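Local coordinates for protein leucine aminopeptidase 2 (Saccharomyces cerevisiae, PDB 2XPZ) that uses a catalytic zinc ion to remove N-terminal residues, preferentially from di- and tripeptides, and also has low epoxide hydrolase activity in vitro, at residues Leu37-Glu42 with Ile209-Leu214; Leu127-Ser132 with Pro140-Gln145. All blocks are in the same frame, centred on the assembly; numbering follows the deposited sequence.

Interaction 1: residues Leu37-Glu42 with Ile209-Leu214; sequences LSVSFE and IASGDL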
loop_
_atom_site.group_PDB
_atom_site.type_symbol
_atom_site.label_atom_id
_atom_site.label_comp_id
_atom_site.label_asym_id
_atom_site.label_seq_id
_atom_site.Cartn_x
_atom_site.Cartn_y
_atom_site.Cartn_z
ATOM N N LEU A 37 11.044 -1.180 23.483
ATOM C CA LEU A 37 10.580 0.178 23.227
ATOM C C LEU A 37 9.533 0.650 24.235
ATOM O O LEU A 37 8.772 -0.140 24.790
ATOM C CB LEU A 37 10.001 0.258 21.815
ATOM C CG LEU A 37 10.861 -0.323 20.701
ATOM C CD1 LEU A 37 9.987 -0.648 19.508
ATOM C CD2 LEU A 37 11.966 0.652 20.336
ATOM N N SER A 38 9.496 1.956 24.448
ATOM C CA SER A 38 8.552 2.565 25.367
ATOM C C SER A 38 7.873 3.738 24.648
ATOM O O SER A 38 8.543 4.684 24.208
ATOM C CB SER A 38 9.279 3.053 26.630
ATOM O OG SER A 38 8.386 3.300 27.706
ATOM N N VAL A 39 6.547 3.665 24.523
ATOM C CA VAL A 39 5.755 4.694 23.863
ATOM C C VAL A 39 5.365 5.813 24.835
ATOM O O VAL A 39 4.669 5.588 25.831
ATOM C CB VAL A 39 4.484 4.083 23.199
ATOM C CG1 VAL A 39 3.565 5.167 22.669
ATOM C CG2 VAL A 39 4.881 3.163 22.070
ATOM N N SER A 40 5.837 7.018 24.545
ATOM C CA SER A 40 5.428 8.188 25.294
ATOM C C SER A 40 4.570 9.057 24.381
ATOM O O SER A 40 5.073 9.656 23.433
ATOM C CB SER A 40 6.648 8.967 25.749
ATOM O OG SER A 40 6.264 10.094 26.513
ATOM N N PHE A 41 3.271 9.097 24.657
ATOM C CA PHE A 41 2.319 9.839 23.845
ATOM C C PHE A 41 2.475 11.318 24.098
ATOM O O PHE A 41 2.096 12.164 23.276
ATOM C CB PHE A 41 0.907 9.434 24.223
ATOM C CG PHE A 41 0.516 8.122 23.680
ATOM C CD1 PHE A 41 0.204 7.995 22.341
ATOM C CD2 PHE A 41 0.509 7.003 24.487
ATOM C CE1 PHE A 41 -0.136 6.789 21.823
ATOM C CE2 PHE A 41 0.168 5.796 23.978
ATOM C CZ PHE A 41 -0.158 5.683 22.640
ATOM N N GLU A 42 3.058 11.615 25.247
ATOM C CA GLU A 42 3.245 12.968 25.724
ATOM C C GLU A 42 4.472 13.683 25.140
ATOM O O GLU A 42 4.443 14.900 24.930
ATOM C CB GLU A 42 3.343 12.882 27.233
ATOM C CG GLU A 42 3.969 14.028 27.956
ATOM C CD GLU A 42 4.210 13.662 29.410
ATOM O OE1 GLU A 42 4.150 12.463 29.735
ATOM O OE2 GLU A 42 4.450 14.554 30.243
ATOM N N ILE A 209 4.260 -0.808 14.146
ATOM C CA ILE A 209 3.775 -0.639 15.501
ATOM C C ILE A 209 2.573 0.312 15.475
ATOM O O ILE A 209 2.538 1.262 14.703
ATOM C CB ILE A 209 4.902 -0.107 16.432
ATOM C CG1 ILE A 209 6.229 -0.816 16.119
ATOM C CG2 ILE A 209 4.516 -0.276 17.906
ATOM C CD1 ILE A 209 7.446 -0.228 16.785
ATOM N N ALA A 210 1.568 0.024 16.291
ATOM C CA ALA A 210 0.478 0.958 16.519
ATOM C C ALA A 210 0.066 0.871 17.976
ATOM O O ALA A 210 0.009 -0.210 18.554
ATOM C CB ALA A 210 -0.715 0.669 15.597
ATOM N N SER A 211 -0.211 2.022 18.567
ATOM C CA SER A 211 -0.661 2.086 19.940
ATOM C C SER A 211 -1.745 3.139 20.060
ATOM O O SER A 211 -1.581 4.266 19.599
ATOM C CB SER A 211 0.492 2.448 20.857
ATOM O OG SER A 211 0.033 2.557 22.189
ATOM N N GLY A 212 -2.854 2.760 20.681
ATOM C CA GLY A 212 -3.980 3.657 20.869
ATOM C C GLY A 212 -5.079 2.953 21.638
ATOM O O GLY A 212 -4.851 1.942 22.281
ATOM N N ASP A 213 -6.284 3.488 21.587
ATOM C CA ASP A 213 -7.394 2.842 22.271
ATOM C C ASP A 213 -7.941 1.728 21.375
ATOM O O ASP A 213 -8.821 1.955 20.550
ATOM C CB ASP A 213 -8.462 3.876 22.636
ATOM C CG ASP A 213 -9.659 3.264 23.291
ATOM O OD1 ASP A 213 -9.559 2.106 23.728
ATOM O OD2 ASP A 213 -10.704 3.942 23.365
ATOM N N LEU A 214 -7.392 0.529 21.520
ATOM C CA LEU A 214 -7.782 -0.577 20.660
ATOM C C LEU A 214 -8.398 -1.730 21.443
ATOM O O LEU A 214 -7.941 -2.081 22.531
ATOM C CB LEU A 214 -6.575 -1.073 19.850
ATOM C CG LEU A 214 -5.866 -0.041 18.966
ATOM C CD1 LEU A 214 -4.446 -0.446 18.658
ATOM C CD2 LEU A 214 -6.627 0.203 17.687
#
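F41 reaches across to S211 with the far end of its ring, a small example of how one beta sheet is laid against another with no strand pairing between them. Its bond to CB points toward 209-214, and CG, beside the backbone N (chi1 -76°), sets the ring with its CZ end at S211. CB and CG meet nothing of that segment; CG1 of V39, two residues back along the chain, lies over one face of the ring, toward its rim. CE1 then comes to 3.7 Å from S211 O, CE2 lies equally far from S211 OG, and CZ makes the closest approach, 3.2 Å from S211 OG. The hydroxyl lies at the ring edge, near its plane, and is hydrogen-bonded with S173 OG and P176 O. An alanine in place of F41 is likely to open a gap beside S211 and leave V39 CG1 without the ring face it packs on. At the other end of the contact, L37 CD1 meets I209 CD1 at 3.7 Å, methyl to methyl. Strand 28-40 belongs to the large mixed sheet of the N-terminal domain, beside strands 45-56 and 165-172; strand 209-211 runs between 141-144 and 177-179 in the smaller antiparallel sheet.

Interaction 2: residues Leu127-Ser132 with Pro140-Gln145; sequences LQWLNS and PYVFSQ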
loop_
_atom_site.group_PDB
_atom_site.type_symbol
_atom_site.label_atom_id
_atom_site.label_comp_id
_atom_site.label_asym_id
_atom_site.label_seq_id
_atom_site.Cartn_x
_atom_site.Cartn_y
_atom_site.Cartn_z
ATOM N N LEU A 127 7.238 7.724 12.668
ATOM C CA LEU A 127 6.064 7.623 13.525
ATOM C C LEU A 127 5.075 8.752 13.259
ATOM O O LEU A 127 5.456 9.918 13.181
ATOM C CB LEU A 127 6.477 7.596 15.002
ATOM C CG LEU A 127 7.357 6.443 15.499
ATOM C CD1 LEU A 127 7.913 6.763 16.868
ATOM C CD2 LEU A 127 6.592 5.126 15.542
ATOM N N GLN A 128 3.803 8.391 13.103
ATOM C CA GLN A 128 2.731 9.358 12.893
ATOM C C GLN A 128 1.946 9.524 14.179
ATOM O O GLN A 128 1.394 8.562 14.702
ATOM C CB GLN A 128 1.773 8.886 11.797
ATOM C CG GLN A 128 2.406 8.640 10.465
ATOM C CD GLN A 128 3.158 9.841 9.995
ATOM O OE1 GLN A 128 2.834 10.972 10.359
ATOM N NE2 GLN A 128 4.180 9.613 9.185
ATOM N N TRP A 129 1.890 10.744 14.695
ATOM C CA TRP A 129 1.191 10.973 15.945
ATOM C C TRP A 129 -0.099 11.717 15.681
ATOM O O TRP A 129 -0.147 12.673 14.906
ATOM C CB TRP A 129 2.066 11.730 16.945
ATOM C CG TRP A 129 3.308 10.985 17.296
ATOM C CD1 TRP A 129 4.481 10.987 16.609
ATOM C CD2 TRP A 129 3.501 10.116 18.419
ATOM N NE1 TRP A 129 5.393 10.171 17.227
ATOM C CE2 TRP A 129 4.817 9.625 18.342
ATOM C CE3 TRP A 129 2.690 9.709 19.481
ATOM C CZ2 TRP A 129 5.340 8.746 19.290
ATOM C CZ3 TRP A 129 3.218 8.835 20.421
ATOM C CH2 TRP A 129 4.526 8.365 20.319
ATOM N N LEU A 130 -1.155 11.247 16.322
ATOM C CA LEU A 130 -2.447 11.905 16.269
ATOM C C LEU A 130 -2.831 12.257 17.689
ATOM O O LEU A 130 -2.683 11.436 18.582
ATOM C CB LEU A 130 -3.474 10.966 15.621
ATOM C CG LEU A 130 -3.042 10.546 14.207
ATOM C CD1 LEU A 130 -4.036 9.600 13.603
ATOM C CD2 LEU A 130 -2.863 11.780 13.336
ATOM N N ASN A 131 -3.283 13.484 17.912
ATOM C CA ASN A 131 -3.767 13.856 19.240
ATOM C C ASN A 131 -5.203 13.351 19.458
ATOM O O ASN A 131 -5.703 12.528 18.692
ATOM C CB ASN A 131 -3.633 15.363 19.485
ATOM C CG ASN A 131 -4.428 16.174 18.507
ATOM O OD1 ASN A 131 -5.535 15.796 18.166
ATOM N ND2 ASN A 131 -3.854 17.278 18.014
ATOM N N SER A 132 -5.864 13.834 20.494
ATOM C CA SER A 132 -7.162 13.301 20.898
ATOM C C SER A 132 -8.342 13.903 20.096
ATOM O O SER A 132 -9.468 13.378 20.112
ATOM C CB SER A 132 -7.343 13.576 22.388
ATOM O OG SER A 132 -8.521 12.998 22.876
ATOM N N PRO A 140 -5.221 9.416 22.384
ATOM C CA PRO A 140 -4.089 9.536 21.457
ATOM C C PRO A 140 -3.917 8.252 20.645
ATOM O O PRO A 140 -4.375 7.195 21.071
ATOM C CB PRO A 140 -2.891 9.738 22.390
ATOM C CG PRO A 140 -3.454 10.320 23.603
ATOM C CD PRO A 140 -4.820 9.710 23.769
ATOM N N TYR A 141 -3.278 8.350 19.485
ATOM C CA TYR A 141 -2.996 7.186 18.656
ATOM C C TYR A 141 -1.620 7.372 18.076
ATOM O O TYR A 141 -1.186 8.497 17.855
ATOM C CB TYR A 141 -4.006 7.090 17.523
ATOM C CG TYR A 141 -4.029 5.779 16.762
ATOM C CD1 TYR A 141 -3.437 5.668 15.508
ATOM C CD2 TYR A 141 -4.683 4.675 17.270
ATOM C CE1 TYR A 141 -3.484 4.492 14.799
ATOM C CE2 TYR A 141 -4.729 3.491 16.566
ATOM C CZ TYR A 141 -4.128 3.408 15.335
ATOM O OH TYR A 141 -4.169 2.233 14.631
ATOM N N VAL A 142 -0.916 6.276 17.855
ATOM C CA VAL A 142 0.321 6.340 17.097
ATOM C C VAL A 142 0.461 5.091 16.248
ATOM O O VAL A 142 0.140 3.992 16.694
ATOM C CB VAL A 142 1.575 6.511 17.985
ATOM C CG1 VAL A 142 1.784 5.296 18.893
ATOM C CG2 VAL A 142 2.799 6.757 17.113
ATOM N N PHE A 143 0.911 5.277 15.012
ATOM C CA PHE A 143 1.222 4.169 14.124
ATOM C C PHE A 143 2.492 4.507 13.363
ATOM O O PHE A 143 2.802 5.674 13.163
ATOM C CB PHE A 143 0.046 3.847 13.178
ATOM C CG PHE A 143 -0.298 4.948 12.207
ATOM C CD1 PHE A 143 0.213 4.935 10.917
ATOM C CD2 PHE A 143 -1.159 5.970 12.565
ATOM C CE1 PHE A 143 -0.100 5.933 10.014
ATOM C CE2 PHE A 143 -1.476 6.973 11.663
ATOM C CZ PHE A 143 -0.943 6.956 10.388
ATOM N N SER A 144 3.249 3.485 12.982
ATOM C CA SER A 144 4.430 3.678 12.146
ATOM C C SER A 144 4.130 3.423 10.665
ATOM O O SER A 144 3.324 2.553 10.317
ATOM C CB SER A 144 5.577 2.774 12.613
ATOM O OG SER A 144 5.314 1.421 12.278
ATOM N N GLN A 145 4.793 4.191 9.806
ATOM C CA GLN A 145 4.811 3.951 8.367
ATOM C C GLN A 145 6.274 3.913 7.900
ATOM O O GLN A 145 6.903 4.953 7.688
ATOM C CB GLN A 145 4.059 5.074 7.638
ATOM C CG GLN A 145 4.232 5.081 6.136
ATOM C CD GLN A 145 3.515 3.939 5.487
ATOM O OE1 GLN A 145 4.133 2.948 5.104
ATOM N NE2 GLN A 145 2.193 4.052 5.380
HETATM O O HOH W 1 6.478 7.455 8.129
#
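Q128 and L130 pair with F143 and Y141 as the hydrogen-bonded positions of an antiparallel beta hairpin, its strands 127-130 and 141-144 running 163° apart, and side chains alternate between the two faces as the pattern demands. The Q128 N to F143 O bond, 2.9 Å, is nearly straight; its return partner, F143 N to Q128 O, is weak. L130 and Y141 are joined by a bond in each direction. On the face shared by W129 and V142, CG2 of V142 stands over the indole, 3.6 Å from the centroid of its six-membered ring and only 7° off the normal, a CH-pi contact. With chi1 at 64°, CG1 stands between N and the carbonyl carbon and CG2 anti to N, where it reaches the indole. On the opposite face Q128 CB lies over the F143 ring, offset toward its rim, and L130 CD1 touches the edge of the same ring at CE2, 4.1 Å away. The Q128 chain then bends at chi2, and OE1 accepts a hydrogen bond from H619 NE2. At the substrate-binding end, one water donates to Q145 O at 2.6 Å and weakly accepts from Q128 NE2.

How the interactions relate
The two contacts illustrate how a sheet is built within itself and then laid against another. Their centres are 8 Å apart, and along the chain interaction 2 is nested inside the loop that interaction 1 closes. Strand 209-211 is the shared joint: it lies next to 141-144 in the four-stranded sheet, with probable hydrogen bonds from S211 N to V142 O and between S144 N and I209 O. Strand 28-40 approaches from the larger sheet; just past it F41 packs on P140, and the S40 carbonyl oxygen packs on W129. At its other end strand 141-144 leads into Q145, L146 and E147, which bind substrate, so this packing probably backs one side of the substrate site.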